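Local coordinates for putative lipoprotein YcdA (Bacillus subtilis subsp. subtilis str. 168, PDB 4R4G), which is of unknown function but is probably a membrane-attached lipoprotein built of an N-terminal Ig-like domain and a C-terminal alpha-beta domain, at residues A140-D145 / D303-Q308; L150-D155 / K161-F166; D165-K168 / K174-I177; S249-D254 / K284-A289. All blocks are in the same frame, centred on the assembly; numbering follows the deposited sequence.

Contact 1. Residues A140-D145 / D303-Q308; sequences ADKLQD and DIDQWQ
Asp145 packs its backbone and CB against the pyrrole part of the Trp307 indole, where what is probably the kinked helical connection from the Ig-like domain enters the C-terminal alpha-beta domain and meets the hairpin formed by strands 293-301 and 307-308. This is the close side of the contact. CB of Asp145 lies 4.0 Å from NE1 of Trp307, approaching the ring obliquely. Trp307 keeps CG anti to its own carbonyl carbon (chi1 -66°), which lays the indole against the helix. There Ser146 and Ala149 also touch it, while Met299 and Lys301 of the neighbouring strand pack on it too. A large flat residue suits this place because it touches both helix and hairpin and still offers one N-H to the polar edge of the contact.

The outer side is looser and charged. Lys142 bends back over its own turn, and its NZ meets OD2 of Asp145 at 3.0 Å in a salt bridge. The same NZ is 4.1 Å from OD2 of Asp305, an attraction too long to count as a second bridge. The lysine probably eases the repulsion between the two carboxylates. A water completes the link: it accepts from Trp307 NE1 at 3.1 Å, donates to Asp305 OD2 at 3.2 Å, and reaches Asp145 OD2 weakly at 3.4 Å.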
# COMPACT_ATOMS: atom_id res chain seq x y z
N ALA A 140 10.82 -6.59 5.86
CA ALA A 140 10.59 -5.15 5.70
C ALA A 140 10.38 -4.71 4.23
O ALA A 140 9.73 -3.68 3.96
CB ALA A 140 11.76 -4.37 6.27
N ASP A 141 10.95 -5.50 3.30
CA ASP A 141 10.92 -5.28 1.85
C ASP A 141 9.56 -5.69 1.25
O ASP A 141 9.02 -4.95 0.42
CB ASP A 141 12.07 -6.06 1.18
CG ASP A 141 13.46 -5.60 1.60
OD1 ASP A 141 13.60 -4.41 2.03
OD2 ASP A 141 14.42 -6.41 1.47
N LYS A 142 8.98 -6.82 1.72
CA LYS A 142 7.68 -7.36 1.33
C LYS A 142 6.51 -6.43 1.72
O LYS A 142 5.37 -6.66 1.30
CB LYS A 142 7.46 -8.74 1.99
CG LYS A 142 7.59 -9.92 1.06
CD LYS A 142 6.49 -10.95 1.30
CE LYS A 142 6.51 -12.09 0.28
NZ LYS A 142 5.99 -11.67 -1.06
N LEU A 143 6.79 -5.42 2.54
CA LEU A 143 5.77 -4.52 3.09
C LEU A 143 5.18 -3.61 2.02
O LEU A 143 3.97 -3.36 2.03
CB LEU A 143 6.31 -3.70 4.29
CG LEU A 143 6.66 -4.50 5.58
CD1 LEU A 143 7.24 -3.61 6.66
CD2 LEU A 143 5.44 -5.25 6.13
N GLN A 144 6.01 -3.16 1.08
CA GLN A 144 5.54 -2.28 0.01
C GLN A 144 5.12 -3.05 -1.28
O GLN A 144 4.80 -2.41 -2.27
CB GLN A 144 6.59 -1.22 -0.27
CG GLN A 144 6.85 -0.33 0.95
CD GLN A 144 5.69 0.55 1.28
OE1 GLN A 144 5.00 1.06 0.40
NE2 GLN A 144 5.46 0.76 2.57
N ASP A 145 5.02 -4.40 -1.22
CA ASP A 145 4.55 -5.23 -2.34
C ASP A 145 3.21 -4.75 -2.93
O ASP A 145 3.06 -4.77 -4.16
CB ASP A 145 4.41 -6.70 -1.92
CG ASP A 145 5.68 -7.53 -1.98
OD1 ASP A 145 6.79 -6.93 -2.17
OD2 ASP A 145 5.59 -8.77 -1.82
N ASP A 303 -3.66 -16.20 -2.49
CA ASP A 303 -2.89 -17.28 -1.85
C ASP A 303 -1.41 -17.21 -2.24
O ASP A 303 -0.54 -17.38 -1.38
CB ASP A 303 -3.44 -18.68 -2.21
CG ASP A 303 -4.95 -18.79 -2.25
OD1 ASP A 303 -5.56 -18.33 -3.26
OD2 ASP A 303 -5.53 -19.38 -1.30
N ILE A 304 -1.13 -16.96 -3.54
CA ILE A 304 0.19 -16.88 -4.18
C ILE A 304 0.83 -15.47 -4.00
O ILE A 304 1.81 -15.14 -4.67
CB ILE A 304 -0.01 -17.34 -5.68
CG1 ILE A 304 -0.13 -18.89 -5.80
CG2 ILE A 304 0.96 -16.74 -6.72
CD1 ILE A 304 1.10 -19.79 -5.34
N ASP A 305 0.34 -14.69 -3.00
CA ASP A 305 0.78 -13.34 -2.59
C ASP A 305 0.88 -12.39 -3.80
O ASP A 305 1.97 -11.97 -4.24
CB ASP A 305 2.08 -13.38 -1.76
CG ASP A 305 1.85 -13.68 -0.28
OD1 ASP A 305 0.99 -14.56 0.03
OD2 ASP A 305 2.52 -13.05 0.56
N GLN A 306 -0.30 -12.08 -4.34
CA GLN A 306 -0.53 -11.19 -5.45
C GLN A 306 -1.55 -10.18 -5.01
O GLN A 306 -2.56 -10.55 -4.42
CB GLN A 306 -1.01 -11.96 -6.67
CG GLN A 306 0.04 -12.84 -7.29
CD GLN A 306 -0.55 -13.63 -8.42
OE1 GLN A 306 -1.66 -14.17 -8.33
NE2 GLN A 306 0.17 -13.72 -9.52
N TRP A 307 -1.28 -8.90 -5.24
CA TRP A 307 -2.20 -7.87 -4.81
C TRP A 307 -3.05 -7.36 -5.96
O TRP A 307 -2.57 -7.19 -7.08
CB TRP A 307 -1.43 -6.74 -4.13
CG TRP A 307 -0.78 -7.17 -2.85
CD1 TRP A 307 0.46 -7.71 -2.70
CD2 TRP A 307 -1.37 -7.14 -1.55
NE1 TRP A 307 0.69 -7.99 -1.38
CE2 TRP A 307 -0.41 -7.65 -0.65
CE3 TRP A 307 -2.62 -6.73 -1.06
CZ2 TRP A 307 -0.65 -7.72 0.73
CZ3 TRP A 307 -2.86 -6.82 0.31
CH2 TRP A 307 -1.88 -7.29 1.19
N GLN A 308 -4.34 -7.15 -5.67
CA GLN A 308 -5.34 -6.74 -6.64
C GLN A 308 -6.13 -5.50 -6.21
O GLN A 308 -6.38 -5.28 -5.03
CB GLN A 308 -6.33 -7.89 -6.88
CG GLN A 308 -5.96 -8.81 -8.03
CD GLN A 308 -7.00 -9.87 -8.25
OE1 GLN A 308 -7.23 -10.74 -7.40
NE2 GLN A 308 -7.63 -9.84 -9.41
O HOH W 1 2.84 -9.97 -0.23

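Contact 2. Residues L150-D155 / K161-F166; sequences LSAYVD and KDNADF
Asp155 and Lys161 bring their CA atoms within 5.0 Å near the end of helix 145-157, where the chain turns back, and the loop then delivers Phe166 beside Ala152. The backbone closes this return with a bond from Lys161 N to Asp155 O, 2.8 Å long but bent (134° at the hydrogen), its donor lying above the carbonyl plane. The side chains of the same two residues run alongside each other, pointing the same way, and NZ of Lys161 makes a long salt bridge of 3.9 Å to OD2 of Asp155. An aspartate suits the spot because its charge offsets that of the lysine across this long bridge. ND2 of Asn163 comes across to that same OD2 of Asp155, 2.7 Å away.

Deeper in, the contact is apolar. Phe166 reaches Ala152 and Tyr153 because chi1 (-173°) sets CG anti to the backbone N, and its CD1 rests 3.9 Å from CB of Ala152, whose small methyl leaves room for the ring. CE1 of Phe166 stands over the centre of the Tyr153 ring, the planes 77° apart and the centroids separated by 5.1 Å. Tyr153 also packs on Ile177 and Met299. Cut back to an alanine here, Phe166 loses its whole ring, which would probably uncover the Tyr153 face and leave Ala152 CB without its aromatic neighbour. The result is a T-shaped aromatic pair buried between two successive helices, 145-157 and 165-170, of the C-terminal domain.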
# COMPACT_ATOMS: atom_id res chain seq x y z
N LEU A 150 -0.05 -1.69 -6.94
CA LEU A 150 -0.90 -0.53 -7.30
C LEU A 150 -0.26 0.30 -8.43
O LEU A 150 -0.95 0.73 -9.35
CB LEU A 150 -1.23 0.37 -6.10
CG LEU A 150 -2.03 1.62 -6.51
CD1 LEU A 150 -3.44 1.26 -6.96
CD2 LEU A 150 -2.04 2.66 -5.44
N SER A 151 1.07 0.50 -8.36
CA SER A 151 1.83 1.24 -9.37
C SER A 151 1.76 0.52 -10.73
O SER A 151 1.66 1.21 -11.75
CB SER A 151 3.27 1.43 -8.91
OG SER A 151 3.96 2.39 -9.69
N ALA A 152 1.79 -0.85 -10.75
CA ALA A 152 1.68 -1.67 -11.97
C ALA A 152 0.32 -1.47 -12.64
O ALA A 152 0.25 -1.38 -13.86
CB ALA A 152 1.89 -3.14 -11.65
N TYR A 153 -0.76 -1.37 -11.83
CA TYR A 153 -2.12 -1.11 -12.28
C TYR A 153 -2.17 0.24 -12.96
O TYR A 153 -2.72 0.34 -14.04
CB TYR A 153 -3.10 -1.15 -11.10
CG TYR A 153 -3.77 -2.48 -10.87
CD1 TYR A 153 -4.94 -2.83 -11.54
CD2 TYR A 153 -3.25 -3.40 -9.96
CE1 TYR A 153 -5.57 -4.04 -11.30
CE2 TYR A 153 -3.87 -4.62 -9.72
CZ TYR A 153 -5.03 -4.94 -10.40
OH TYR A 153 -5.64 -6.15 -10.18
N VAL A 154 -1.54 1.27 -12.35
CA VAL A 154 -1.48 2.64 -12.88
C VAL A 154 -0.71 2.62 -14.22
O VAL A 154 -1.18 3.20 -15.21
CB VAL A 154 -0.88 3.63 -11.84
CG1 VAL A 154 -0.56 4.99 -12.47
CG2 VAL A 154 -1.83 3.82 -10.68
N ASP A 155 0.41 1.90 -14.27
CA ASP A 155 1.23 1.78 -15.47
C ASP A 155 0.43 1.26 -16.68
O ASP A 155 0.37 1.94 -17.71
CB ASP A 155 2.43 0.85 -15.20
CG ASP A 155 3.67 1.50 -14.63
OD1 ASP A 155 3.58 2.67 -14.18
OD2 ASP A 155 4.73 0.86 -14.67
N LYS A 161 1.55 2.14 -20.28
CA LYS A 161 2.89 1.58 -20.21
C LYS A 161 2.84 0.06 -20.20
O LYS A 161 1.85 -0.54 -19.76
CB LYS A 161 3.60 2.11 -18.94
CG LYS A 161 5.12 2.22 -19.03
CD LYS A 161 5.71 2.92 -17.80
CE LYS A 161 7.20 2.68 -17.63
NZ LYS A 161 7.67 2.95 -16.24
N ASP A 162 3.90 -0.57 -20.72
CA ASP A 162 4.10 -2.01 -20.69
C ASP A 162 4.63 -2.39 -19.30
O ASP A 162 5.18 -1.53 -18.59
CB ASP A 162 5.08 -2.45 -21.80
CG ASP A 162 4.40 -2.91 -23.07
OD1 ASP A 162 3.34 -3.59 -22.97
OD2 ASP A 162 4.95 -2.65 -24.18
N ASN A 163 4.42 -3.64 -18.87
CA ASN A 163 4.86 -4.08 -17.55
C ASN A 163 4.79 -5.58 -17.52
O ASN A 163 3.72 -6.14 -17.26
CB ASN A 163 3.98 -3.46 -16.45
CG ASN A 163 4.70 -3.12 -15.17
OD1 ASN A 163 5.25 -3.98 -14.47
ND2 ASN A 163 4.65 -1.85 -14.81
N ALA A 164 5.91 -6.26 -17.83
CA ALA A 164 5.93 -7.73 -17.87
C ALA A 164 5.68 -8.33 -16.48
O ALA A 164 5.28 -9.49 -16.35
CB ALA A 164 7.26 -8.22 -18.41
N ASP A 165 5.87 -7.50 -15.46
CA ASP A 165 5.66 -7.87 -14.09
C ASP A 165 4.17 -7.91 -13.71
O ASP A 165 3.83 -8.62 -12.76
CB ASP A 165 6.39 -6.87 -13.17
CG ASP A 165 7.86 -7.16 -12.94
OD1 ASP A 165 8.39 -8.14 -13.54
OD2 ASP A 165 8.49 -6.42 -12.15
N PHE A 166 3.30 -7.15 -14.42
CA PHE A 166 1.87 -7.01 -14.11
C PHE A 166 1.16 -8.33 -13.75
O PHE A 166 0.59 -8.43 -12.67
CB PHE A 166 1.08 -6.29 -15.22
CG PHE A 166 -0.35 -6.01 -14.83
CD1 PHE A 166 -0.65 -5.01 -13.91
CD2 PHE A 166 -1.39 -6.80 -15.30
CE1 PHE A 166 -1.97 -4.78 -13.51
CE2 PHE A 166 -2.70 -6.57 -14.90
CZ PHE A 166 -2.98 -5.55 -14.03

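Contact 3. Residues D165-K168 / K174-I177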
# COMPACT_ATOMS: atom_id res chain seq x y z
N ASP A 165 5.87 -7.50 -15.46
CA ASP A 165 5.66 -7.87 -14.09
C ASP A 165 4.17 -7.91 -13.71
O ASP A 165 3.83 -8.62 -12.76
CB ASP A 165 6.39 -6.87 -13.17
CG ASP A 165 7.86 -7.16 -12.94
OD1 ASP A 165 8.39 -8.14 -13.54
OD2 ASP A 165 8.49 -6.42 -12.15
N PHE A 166 3.30 -7.15 -14.42
CA PHE A 166 1.87 -7.01 -14.11
C PHE A 166 1.16 -8.33 -13.75
O PHE A 166 0.59 -8.43 -12.67
CB PHE A 166 1.08 -6.29 -15.22
CG PHE A 166 -0.35 -6.01 -14.83
CD1 PHE A 166 -0.65 -5.01 -13.91
CD2 PHE A 166 -1.39 -6.80 -15.30
CE1 PHE A 166 -1.97 -4.78 -13.51
CE2 PHE A 166 -2.70 -6.57 -14.90
CZ PHE A 166 -2.98 -5.55 -14.03
N GLU A 167 1.16 -9.30 -14.66
CA GLU A 167 0.50 -10.57 -14.42
C GLU A 167 1.09 -11.26 -13.17
O GLU A 167 0.34 -11.60 -12.27
CB GLU A 167 0.58 -11.47 -15.65
CG GLU A 167 0.16 -10.76 -16.93
CD GLU A 167 -1.00 -11.35 -17.71
OE1 GLU A 167 -1.39 -12.51 -17.43
OE2 GLU A 167 -1.52 -10.65 -18.61
N LYS A 168 2.44 -11.35 -13.09
CA LYS A 168 3.17 -11.98 -11.98
C LYS A 168 2.82 -11.36 -10.63
O LYS A 168 2.55 -12.07 -9.66
CB LYS A 168 4.71 -11.89 -12.18
CG LYS A 168 5.25 -12.44 -13.51
CD LYS A 168 6.62 -11.82 -13.89
CE LYS A 168 7.05 -12.14 -15.31
NZ LYS A 168 8.19 -11.29 -15.74
N LYS A 174 -3.70 -8.29 -17.97
CA LYS A 174 -3.70 -6.91 -18.44
C LYS A 174 -4.67 -6.68 -19.57
O LYS A 174 -5.49 -5.78 -19.46
CB LYS A 174 -2.29 -6.36 -18.78
CG LYS A 174 -1.44 -7.09 -19.82
CD LYS A 174 0.03 -6.58 -19.82
CE LYS A 174 0.30 -5.38 -20.73
NZ LYS A 174 1.73 -4.96 -20.70
N ASN A 175 -4.64 -7.52 -20.61
CA ASN A 175 -5.48 -7.35 -21.80
C ASN A 175 -6.96 -7.17 -21.44
O ASN A 175 -7.55 -6.20 -21.89
CB ASN A 175 -5.28 -8.49 -22.78
CG ASN A 175 -3.82 -8.76 -23.04
OD1 ASN A 175 -3.18 -8.06 -23.83
ND2 ASN A 175 -3.24 -9.71 -22.29
N GLU A 176 -7.51 -8.02 -20.58
CA GLU A 176 -8.91 -7.94 -20.17
C GLU A 176 -9.22 -6.69 -19.32
O GLU A 176 -10.20 -6.01 -19.62
CB GLU A 176 -9.31 -9.20 -19.39
CG GLU A 176 -10.79 -9.53 -19.43
CD GLU A 176 -11.12 -10.92 -18.94
OE1 GLU A 176 -11.09 -11.14 -17.71
OE2 GLU A 176 -11.39 -11.80 -19.80
N ILE A 177 -8.41 -6.40 -18.28
CA ILE A 177 -8.63 -5.28 -17.37
C ILE A 177 -8.48 -3.94 -18.09
O ILE A 177 -9.27 -3.03 -17.82
CB ILE A 177 -7.78 -5.37 -16.07
CG1 ILE A 177 -8.27 -4.39 -15.00
CG2 ILE A 177 -6.27 -5.24 -16.31
CD1 ILE A 177 -8.11 -4.90 -13.63
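OE2 of Glu167 accepts the backbone N-H of Lys174 at 3.3 Å, with an angle of 148° at the hydrogen. The donor comes from well above the carboxylate plane, and the glutamate chain, bent at chi2, crosses the lysine side chain at about a right angle. Lys174 opens helix 174-192, and the N-H groups of a first helical turn have no acceptor within their own helix. An acidic residue is therefore apt here, and its charge probably also interacts favourably with the positive end of the helix dipole. The setting is a pair of successive helices, 165-170 and 174-192, joined by a very short link. Substituting alanine for Glu167 removes the carboxylate and would probably leave the Lys174 N-H without its mate. Beside this bond Phe166 turns the CD2-CE2-CZ side of its ring to the second helix: CD2 lies 3.6 Å from CB of Lys174, and CZ lies 4.0 Å from CG2 of Ile177. Lys174 thus serves the aromatic ring with its aliphatic base. Its CG takes the crowded position between backbone N and carbonyl carbon (chi1 57°), and the chain then bends at chi3, leading NZ to a salt bridge with Asp162.

Contact 4. Residues S249-D254 / K284-A289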
# COMPACT_ATOMS: atom_id res chain seq x y z
N SER A 249 -10.19 23.22 -22.20
CA SER A 249 -11.44 23.82 -22.70
C SER A 249 -11.12 24.86 -23.75
O SER A 249 -11.49 24.68 -24.91
CB SER A 249 -12.22 24.47 -21.55
OG SER A 249 -11.46 25.45 -20.85
N ASP A 250 -10.36 25.91 -23.35
CA ASP A 250 -9.95 27.04 -24.18
C ASP A 250 -9.10 26.59 -25.37
O ASP A 250 -9.34 27.04 -26.47
CB ASP A 250 -9.20 28.10 -23.34
CG ASP A 250 -10.02 28.70 -22.20
OD1 ASP A 250 -11.18 29.08 -22.44
OD2 ASP A 250 -9.47 28.82 -21.08
N ARG A 251 -8.15 25.67 -25.16
CA ARG A 251 -7.27 25.16 -26.21
C ARG A 251 -8.07 24.55 -27.34
O ARG A 251 -7.75 24.80 -28.50
CB ARG A 251 -6.31 24.12 -25.67
CG ARG A 251 -5.37 24.68 -24.63
CD ARG A 251 -4.53 23.56 -24.10
NE ARG A 251 -3.17 23.69 -24.59
CZ ARG A 251 -2.16 24.03 -23.82
NH1 ARG A 251 -2.34 24.25 -22.53
NH2 ARG A 251 -0.95 24.17 -24.33
N ILE A 252 -9.11 23.77 -27.00
CA ILE A 252 -9.95 23.16 -28.03
C ILE A 252 -10.82 24.26 -28.63
O ILE A 252 -10.83 24.40 -29.85
CB ILE A 252 -10.74 21.92 -27.53
CG1 ILE A 252 -9.76 20.77 -27.21
CG2 ILE A 252 -11.75 21.46 -28.57
CD1 ILE A 252 -10.17 19.95 -26.08
N GLU A 253 -11.44 25.09 -27.78
CA GLU A 253 -12.25 26.25 -28.20
C GLU A 253 -11.45 27.09 -29.22
O GLU A 253 -11.99 27.42 -30.28
CB GLU A 253 -12.66 27.10 -26.96
CG GLU A 253 -13.57 28.30 -27.22
CD GLU A 253 -13.60 29.35 -26.11
OE1 GLU A 253 -13.92 28.99 -24.95
OE2 GLU A 253 -13.29 30.53 -26.39
N ASP A 254 -10.15 27.36 -28.95
CA ASP A 254 -9.27 28.15 -29.82
C ASP A 254 -8.88 27.38 -31.09
O ASP A 254 -8.77 27.99 -32.14
CB ASP A 254 -8.00 28.65 -29.07
CG ASP A 254 -8.23 29.57 -27.86
OD1 ASP A 254 -9.16 30.42 -27.91
OD2 ASP A 254 -7.48 29.45 -26.88
N LYS A 284 -1.79 16.21 -24.65
CA LYS A 284 -0.37 15.87 -24.64
C LYS A 284 0.52 17.12 -24.42
O LYS A 284 1.68 16.96 -24.06
CB LYS A 284 0.03 15.20 -25.97
CG LYS A 284 -0.27 13.70 -26.11
CD LYS A 284 0.00 13.28 -27.58
CE LYS A 284 -0.53 11.93 -27.97
NZ LYS A 284 -0.36 11.68 -29.42
N LYS A 285 -0.01 18.34 -24.64
CA LYS A 285 0.69 19.62 -24.46
C LYS A 285 0.63 20.15 -23.02
O LYS A 285 1.35 21.10 -22.70
CB LYS A 285 0.07 20.68 -25.36
CG LYS A 285 0.35 20.55 -26.84
CD LYS A 285 -0.06 21.84 -27.50
CE LYS A 285 -0.27 21.66 -28.96
NZ LYS A 285 -0.80 22.89 -29.56
N LEU A 286 -0.27 19.59 -22.17
CA LEU A 286 -0.48 20.08 -20.82
C LEU A 286 0.58 19.58 -19.85
O LEU A 286 1.03 18.45 -19.96
CB LEU A 286 -1.85 19.68 -20.27
CG LEU A 286 -3.09 19.83 -21.10
CD1 LEU A 286 -4.18 18.92 -20.55
CD2 LEU A 286 -3.58 21.26 -21.14
N GLY A 287 0.88 20.39 -18.84
CA GLY A 287 1.84 20.02 -17.81
C GLY A 287 1.21 19.65 -16.48
O GLY A 287 0.00 19.80 -16.30
N PRO A 288 2.01 19.18 -15.50
CA PRO A 288 1.44 18.85 -14.20
C PRO A 288 0.93 20.08 -13.44
O PRO A 288 1.38 21.21 -13.68
CB PRO A 288 2.59 18.20 -13.44
CG PRO A 288 3.67 18.00 -14.41
CD PRO A 288 3.47 18.97 -15.50
N ALA A 289 -0.02 19.83 -12.53
CA ALA A 289 -0.59 20.85 -11.67
C ALA A 289 0.35 21.09 -10.49
O ALA A 289 1.19 20.23 -10.19
CB ALA A 289 -1.96 20.41 -11.18
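Leu286 and Arg251 slide past each other in opposite directions, the leucine offering its CD2 methyl to the arginine. That methyl lies 3.5 Å from NH1 of Arg251 and 3.9 Å from its CD, so both the charged head and the aliphatic stem are touched. On the other amino group, CB of Lys285 is 3.8 Å from NH2, and the extended lysine chain crosses the arginine obliquely. Arginine suits this place because it is long enough to span from the helix to the loop and can lay apolar and polar parts against different neighbours. Its chain leaves the helix with CG anti to the carbonyl carbon (chi1 -62°) and bends at chi3, which brings NH1 to Leu286 and NH2 to Lys285.

These residues belong to the second helical pair of the C-terminal domain: helix 248-260 carries Arg251, and the loop follows helix 268-283. Farther out, Ser247 OG accepts from Arg251 NH1, and Glu282 forms a salt bridge with Lys285 and a long, weak ion pair with Arg251, which probably offsets the closeness of two positive charges. Leu286 is backed by Val243, Ala245 and Ser247, while backbone hydrogen bonds of Gly287 with Asp244 and of Ala289 with Pro242 fix the loop beside strand 233-244.

Overall arrangement
Contacts 2 and 3 are neighbours, their centres 8 Å apart, and share Phe166, which meets helix 145-157 on one flank and helix 174-192 on another; the salt bridge between Asp162 and Lys174 joins them at the surface. Contact 1 lies about 15 Å from contact 2, centre to centre, and touches it where Gln308 packs on Tyr153. It also reaches contact 3 through Gln306, whose NE2 probably hydrogen-bonds to the backbone oxygen of Lys168. Contact 4 stands apart, about 27 Å from contact 2 between centres, with nearest atoms about 13 Å apart. Along the chain, the other three contacts all fall inside the loop closed by contact 1.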